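Long-range contact in single-stranded DNA-binding protein WHY3, chloroplastic (Arabidopsis thaliana, PDB 4KOQ), which binds single-stranded DNA, keeps the plastid genome stable by preventing illegitimate recombination and, in the nucleus, mediates repression of a kinesin gene: residues G12-I24 with V135-L147. Sequence-based numbering, arbitrary orientation.
Sequences GHSIYKGKAALTI and VYIPITKAEFAVL
Ile-137 drives its CD1 into the inner face of the hairpin formed by strands 13-16 and 20-24, where that methyl lies 3.6 Å from both Ile-15 O and Ala-20 O and also meets Leu-22 CB. With CG1 anti to the backbone N (chi1 -170°), the unbranched arm extends far enough to cover this patch. Here the two antiparallel sheets of the Whirly fold pack face to face, strands 20-24 and 135-140 crossing at 77° with axes 6.7 Å apart. Such a steep crossing brings backbones close at one end, and Ala-20 fits there because its lone methyl, 3.4 Å from Tyr-136 O, takes little room. Farther along, where the segments diverge, longer side chains bridge the layers: those of Ile-15 and Ile-139 cross at about a right angle, CD1 to CD1 at 3.8 Å, and Leu-147 CD2 touches both Ile-24 CD1 and the edge of the His-13 ring near CD2. That imidazole suits the helix border, since its NE2 shares a water, in the ring plane, with Glu-143 O while CD2 lies against Leu-147. Lys-17 closes the polar edge, its methylenes crossing Ile-137 CG1 and its ammonium giving a hydrogen bond to Pro-138 O, from above the carbonyl plane, and a salt bridge to Glu-143 OE1. Bends at chi2 and chi4 turn the chain along strand 135-140, bringing NZ to both acceptors. An alanine at Lys-17 would be likely to leave the Glu-143 carboxylate without its cationic mate and uncover part of Ile-137. Lys-17 belongs to residues 17-22, which, as in related proteins, are probably required for single-stranded DNA binding. Glu-143 is held by a capping box: its N donates to Thr-140 OG1, and its OE1 accepts Thr-140 N at 2.9 Å on the anti side; the same OE1 takes Lys-17 NZ at 2.7 Å on its syn lone pair.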
loop_
_atom_site.group_PDB
_atom_site.type_symbol
_atom_site.label_atom_id
_atom_site.label_comp_id
_atom_site.label_asym_id
_atom_site.label_seq_id
_atom_site.Cartn_x
_atom_site.Cartn_y
_atom_site.Cartn_z
ATOM N N GLY A 12 -15.867 -1.406 12.900
ATOM C CA GLY A 12 -14.870 -1.316 13.950
ATOM C C GLY A 12 -13.971 -2.545 13.987
ATOM O O GLY A 12 -14.408 -3.674 13.824
ATOM N N HIS A 13 -12.683 -2.304 14.150
ATOM C CA HIS A 13 -11.737 -3.379 14.308
ATOM C C HIS A 13 -11.435 -3.494 15.796
ATOM O O HIS A 13 -11.015 -2.534 16.411
ATOM C CB HIS A 13 -10.491 -3.098 13.480
ATOM C CG HIS A 13 -9.354 -4.033 13.750
ATOM N ND1 HIS A 13 -9.389 -5.377 13.428
ATOM C CD2 HIS A 13 -8.157 -3.817 14.334
ATOM C CE1 HIS A 13 -8.252 -5.941 13.798
ATOM N NE2 HIS A 13 -7.491 -5.019 14.360
ATOM N N SER A 14 -11.682 -4.672 16.365
ATOM C CA SER A 14 -11.497 -4.893 17.799
ATOM C C SER A 14 -10.384 -5.866 18.222
ATOM O O SER A 14 -10.099 -6.861 17.567
ATOM C CB SER A 14 -12.814 -5.381 18.377
ATOM O OG SER A 14 -13.824 -4.448 18.061
ATOM N N ILE A 15 -9.828 -5.583 19.390
ATOM C CA ILE A 15 -8.846 -6.413 20.046
ATOM C C ILE A 15 -9.367 -6.658 21.434
ATOM O O ILE A 15 -9.626 -5.706 22.171
ATOM C CB ILE A 15 -7.516 -5.704 20.082
ATOM C CG1 ILE A 15 -7.050 -5.462 18.649
ATOM C CG2 ILE A 15 -6.454 -6.520 20.828
ATOM C CD1 ILE A 15 -6.011 -4.396 18.519
ATOM N N TYR A 16 -9.546 -7.930 21.773
ATOM C CA TYR A 16 -10.129 -8.315 23.046
ATOM C C TYR A 16 -9.097 -9.004 23.913
ATOM O O TYR A 16 -8.501 -9.996 23.508
ATOM C CB TYR A 16 -11.272 -9.278 22.789
ATOM C CG TYR A 16 -12.379 -8.707 21.974
ATOM C CD1 TYR A 16 -13.271 -7.817 22.520
ATOM C CD2 TYR A 16 -12.530 -9.053 20.635
ATOM C CE1 TYR A 16 -14.278 -7.282 21.777
ATOM C CE2 TYR A 16 -13.548 -8.524 19.886
ATOM C CZ TYR A 16 -14.419 -7.650 20.465
ATOM O OH TYR A 16 -15.435 -7.109 19.734
ATOM N N LYS A 17 -8.837 -8.458 25.095
ATOM C CA LYS A 17 -7.862 -9.052 25.955
ATOM C C LYS A 17 -8.465 -9.357 27.321
ATOM O O LYS A 17 -9.649 -9.106 27.573
ATOM C CB LYS A 17 -6.620 -8.145 26.078
ATOM C CG LYS A 17 -5.798 -8.040 24.781
ATOM C CD LYS A 17 -5.172 -9.388 24.365
ATOM C CE LYS A 17 -4.696 -9.351 22.927
ATOM N NZ LYS A 17 -3.365 -8.733 22.845
ATOM N N GLY A 18 -7.623 -9.864 28.214
ATOM C CA GLY A 18 -8.080 -10.333 29.504
ATOM C C GLY A 18 -8.754 -9.299 30.374
ATOM O O GLY A 18 -9.751 -9.596 31.034
ATOM N N LYS A 19 -8.217 -8.082 30.373
ATOM C CA LYS A 19 -8.643 -7.028 31.276
ATOM C C LYS A 19 -9.274 -5.848 30.559
ATOM O O LYS A 19 -9.774 -4.944 31.195
ATOM C CB LYS A 19 -7.432 -6.520 32.060
ATOM C CG LYS A 19 -6.817 -7.564 32.990
ATOM C CD LYS A 19 -5.463 -7.101 33.504
ATOM C CE LYS A 19 -4.775 -8.159 34.345
ATOM N NZ LYS A 19 -3.354 -7.786 34.617
ATOM N N ALA A 20 -9.220 -5.836 29.229
ATOM C CA ALA A 20 -9.674 -4.665 28.464
ATOM C C ALA A 20 -9.903 -5.065 27.014
ATOM O O ALA A 20 -9.386 -6.080 26.583
ATOM C CB ALA A 20 -8.653 -3.592 28.531
ATOM N N ALA A 21 -10.719 -4.271 26.334
ATOM C CA ALA A 21 -10.960 -4.332 24.914
ATOM C C ALA A 21 -10.688 -2.959 24.284
ATOM O O ALA A 21 -10.840 -1.924 24.932
ATOM C CB ALA A 21 -12.430 -4.728 24.650
ATOM N N LEU A 22 -10.329 -2.967 23.010
ATOM C CA LEU A 22 -10.121 -1.755 22.222
ATOM C C LEU A 22 -10.820 -1.940 20.873
ATOM O O LEU A 22 -10.623 -2.958 20.223
ATOM C CB LEU A 22 -8.613 -1.578 21.956
ATOM C CG LEU A 22 -8.214 -0.476 20.974
ATOM C CD1 LEU A 22 -8.677 0.898 21.426
ATOM C CD2 LEU A 22 -6.714 -0.510 20.726
ATOM N N THR A 23 -11.634 -0.986 20.472
ATOM C CA THR A 23 -12.212 -0.994 19.141
ATOM C C THR A 23 -11.809 0.293 18.435
ATOM O O THR A 23 -11.760 1.360 19.035
ATOM C CB THR A 23 -13.771 -1.090 19.197
ATOM O OG1 THR A 23 -14.150 -2.235 19.953
ATOM C CG2 THR A 23 -14.339 -1.225 17.839
ATOM N N ILE A 24 -11.480 0.173 17.156
ATOM C CA ILE A 24 -10.988 1.270 16.335
ATOM C C ILE A 24 -11.873 1.417 15.114
ATOM O O ILE A 24 -12.014 0.477 14.325
ATOM C CB ILE A 24 -9.555 1.003 15.853
ATOM C CG1 ILE A 24 -8.672 0.747 17.076
ATOM C CG2 ILE A 24 -9.016 2.159 15.055
ATOM C CD1 ILE A 24 -7.273 0.351 16.756
ATOM N N VAL A 135 -7.156 2.988 31.210
ATOM C CA VAL A 135 -7.385 1.653 30.655
ATOM C C VAL A 135 -6.129 1.276 29.900
ATOM O O VAL A 135 -5.653 2.079 29.106
ATOM C CB VAL A 135 -8.576 1.614 29.664
ATOM C CG1 VAL A 135 -8.750 0.188 29.099
ATOM C CG2 VAL A 135 -9.857 2.049 30.338
ATOM N N TYR A 136 -5.588 0.094 30.170
ATOM C CA TYR A 136 -4.382 -0.403 29.508
ATOM C C TYR A 136 -4.745 -1.620 28.719
ATOM O O TYR A 136 -5.558 -2.446 29.183
ATOM C CB TYR A 136 -3.374 -0.858 30.545
ATOM C CG TYR A 136 -2.734 0.260 31.319
ATOM C CD1 TYR A 136 -3.351 0.800 32.438
ATOM C CD2 TYR A 136 -1.493 0.748 30.950
ATOM C CE1 TYR A 136 -2.739 1.832 33.153
ATOM C CE2 TYR A 136 -0.891 1.777 31.638
ATOM C CZ TYR A 136 -1.504 2.296 32.751
ATOM O OH TYR A 136 -0.888 3.326 33.433
ATOM N N ILE A 137 -4.130 -1.789 27.561
ATOM C CA ILE A 137 -4.339 -3.020 26.807
ATOM C C ILE A 137 -3.049 -3.369 26.095
ATOM O O ILE A 137 -2.427 -2.524 25.474
ATOM C CB ILE A 137 -5.528 -2.916 25.878
ATOM C CG1 ILE A 137 -5.872 -4.306 25.298
ATOM C CG2 ILE A 137 -5.250 -1.896 24.785
ATOM C CD1 ILE A 137 -7.080 -4.349 24.382
ATOM N N PRO A 138 -2.586 -4.599 26.261
ATOM C CA PRO A 138 -1.419 -5.062 25.512
ATOM C C PRO A 138 -1.795 -5.530 24.105
ATOM O O PRO A 138 -2.847 -6.153 23.899
ATOM C CB PRO A 138 -0.935 -6.260 26.332
ATOM C CG PRO A 138 -2.166 -6.781 26.955
ATOM C CD PRO A 138 -3.093 -5.621 27.182
ATOM N N ILE A 139 -0.935 -5.200 23.159
ATOM C CA ILE A 139 -1.158 -5.455 21.732
ATOM C C ILE A 139 0.069 -6.252 21.292
ATOM O O ILE A 139 1.193 -5.770 21.452
ATOM C CB ILE A 139 -1.224 -4.071 20.978
ATOM C CG1 ILE A 139 -2.323 -3.152 21.571
ATOM C CG2 ILE A 139 -1.470 -4.194 19.494
ATOM C CD1 ILE A 139 -3.716 -3.754 21.476
ATOM N N THR A 140 -0.122 -7.444 20.751
ATOM C CA THR A 140 1.013 -8.239 20.255
ATOM C C THR A 140 1.633 -7.612 19.042
ATOM O O THR A 140 1.007 -6.795 18.358
ATOM C CB THR A 140 0.629 -9.695 19.891
ATOM O OG1 THR A 140 -0.268 -9.707 18.769
ATOM C CG2 THR A 140 -0.011 -10.443 21.098
ATOM N N LYS A 141 2.856 -8.039 18.703
ATOM C CA LYS A 141 3.516 -7.569 17.482
ATOM C C LYS A 141 2.628 -7.838 16.245
ATOM O O LYS A 141 2.554 -6.989 15.348
ATOM C CB LYS A 141 4.896 -8.257 17.327
ATOM C CG LYS A 141 5.670 -7.895 16.089
ATOM C CD LYS A 141 6.991 -8.668 16.079
ATOM C CE LYS A 141 7.820 -8.409 14.847
ATOM N NZ LYS A 141 8.913 -9.443 14.744
ATOM N N ALA A 142 1.981 -9.002 16.207
ATOM C CA ALA A 142 1.102 -9.381 15.091
ATOM C C ALA A 142 -0.126 -8.491 15.008
ATOM O O ALA A 142 -0.525 -8.047 13.941
ATOM C CB ALA A 142 0.678 -10.802 15.241
ATOM N N GLU A 143 -0.721 -8.194 16.156
ATOM C CA GLU A 143 -1.883 -7.300 16.189
ATOM C C GLU A 143 -1.475 -5.884 15.806
ATOM O O GLU A 143 -2.192 -5.182 15.085
ATOM C CB GLU A 143 -2.545 -7.321 17.593
ATOM C CG GLU A 143 -3.271 -8.605 17.904
ATOM C CD GLU A 143 -3.486 -8.869 19.400
ATOM O OE1 GLU A 143 -2.824 -8.246 20.266
ATOM O OE2 GLU A 143 -4.348 -9.709 19.694
ATOM N N PHE A 144 -0.314 -5.451 16.257
ATOM C CA PHE A 144 0.157 -4.122 15.913
ATOM C C PHE A 144 0.443 -4.046 14.413
ATOM O O PHE A 144 0.211 -3.016 13.773
ATOM C CB PHE A 144 1.365 -3.709 16.772
ATOM C CG PHE A 144 1.692 -2.251 16.679
ATOM C CD1 PHE A 144 0.849 -1.314 17.259
ATOM C CD2 PHE A 144 2.827 -1.817 16.048
ATOM C CE1 PHE A 144 1.131 0.070 17.147
ATOM C CE2 PHE A 144 3.121 -0.439 15.951
ATOM C CZ PHE A 144 2.262 0.484 16.512
ATOM N N ALA A 145 0.943 -5.131 13.820
ATOM C CA ALA A 145 1.188 -5.146 12.374
ATOM C C ALA A 145 -0.097 -4.972 11.539
ATOM O O ALA A 145 -0.073 -4.335 10.462
ATOM C CB ALA A 145 1.923 -6.479 11.935
ATOM N N VAL A 146 -1.183 -5.550 12.026
ATOM C CA VAL A 146 -2.494 -5.394 11.419
ATOM C C VAL A 146 -2.839 -3.901 11.467
ATOM O O VAL A 146 -3.285 -3.326 10.471
ATOM C CB VAL A 146 -3.560 -6.180 12.147
ATOM C CG1 VAL A 146 -4.974 -5.865 11.608
ATOM C CG2 VAL A 146 -3.303 -7.680 11.997
ATOM N N LEU A 147 -2.669 -3.285 12.633
ATOM C CA LEU A 147 -2.903 -1.813 12.731
ATOM C C LEU A 147 -2.051 -0.991 11.791
ATOM O O LEU A 147 -2.558 -0.084 11.105
ATOM C CB LEU A 147 -2.724 -1.312 14.176
ATOM C CG LEU A 147 -3.605 -1.956 15.226
ATOM C CD1 LEU A 147 -3.414 -1.338 16.629
ATOM C CD2 LEU A 147 -5.073 -1.912 14.824
HETATM O O HOH W 1 -5.051 -5.788 15.426
#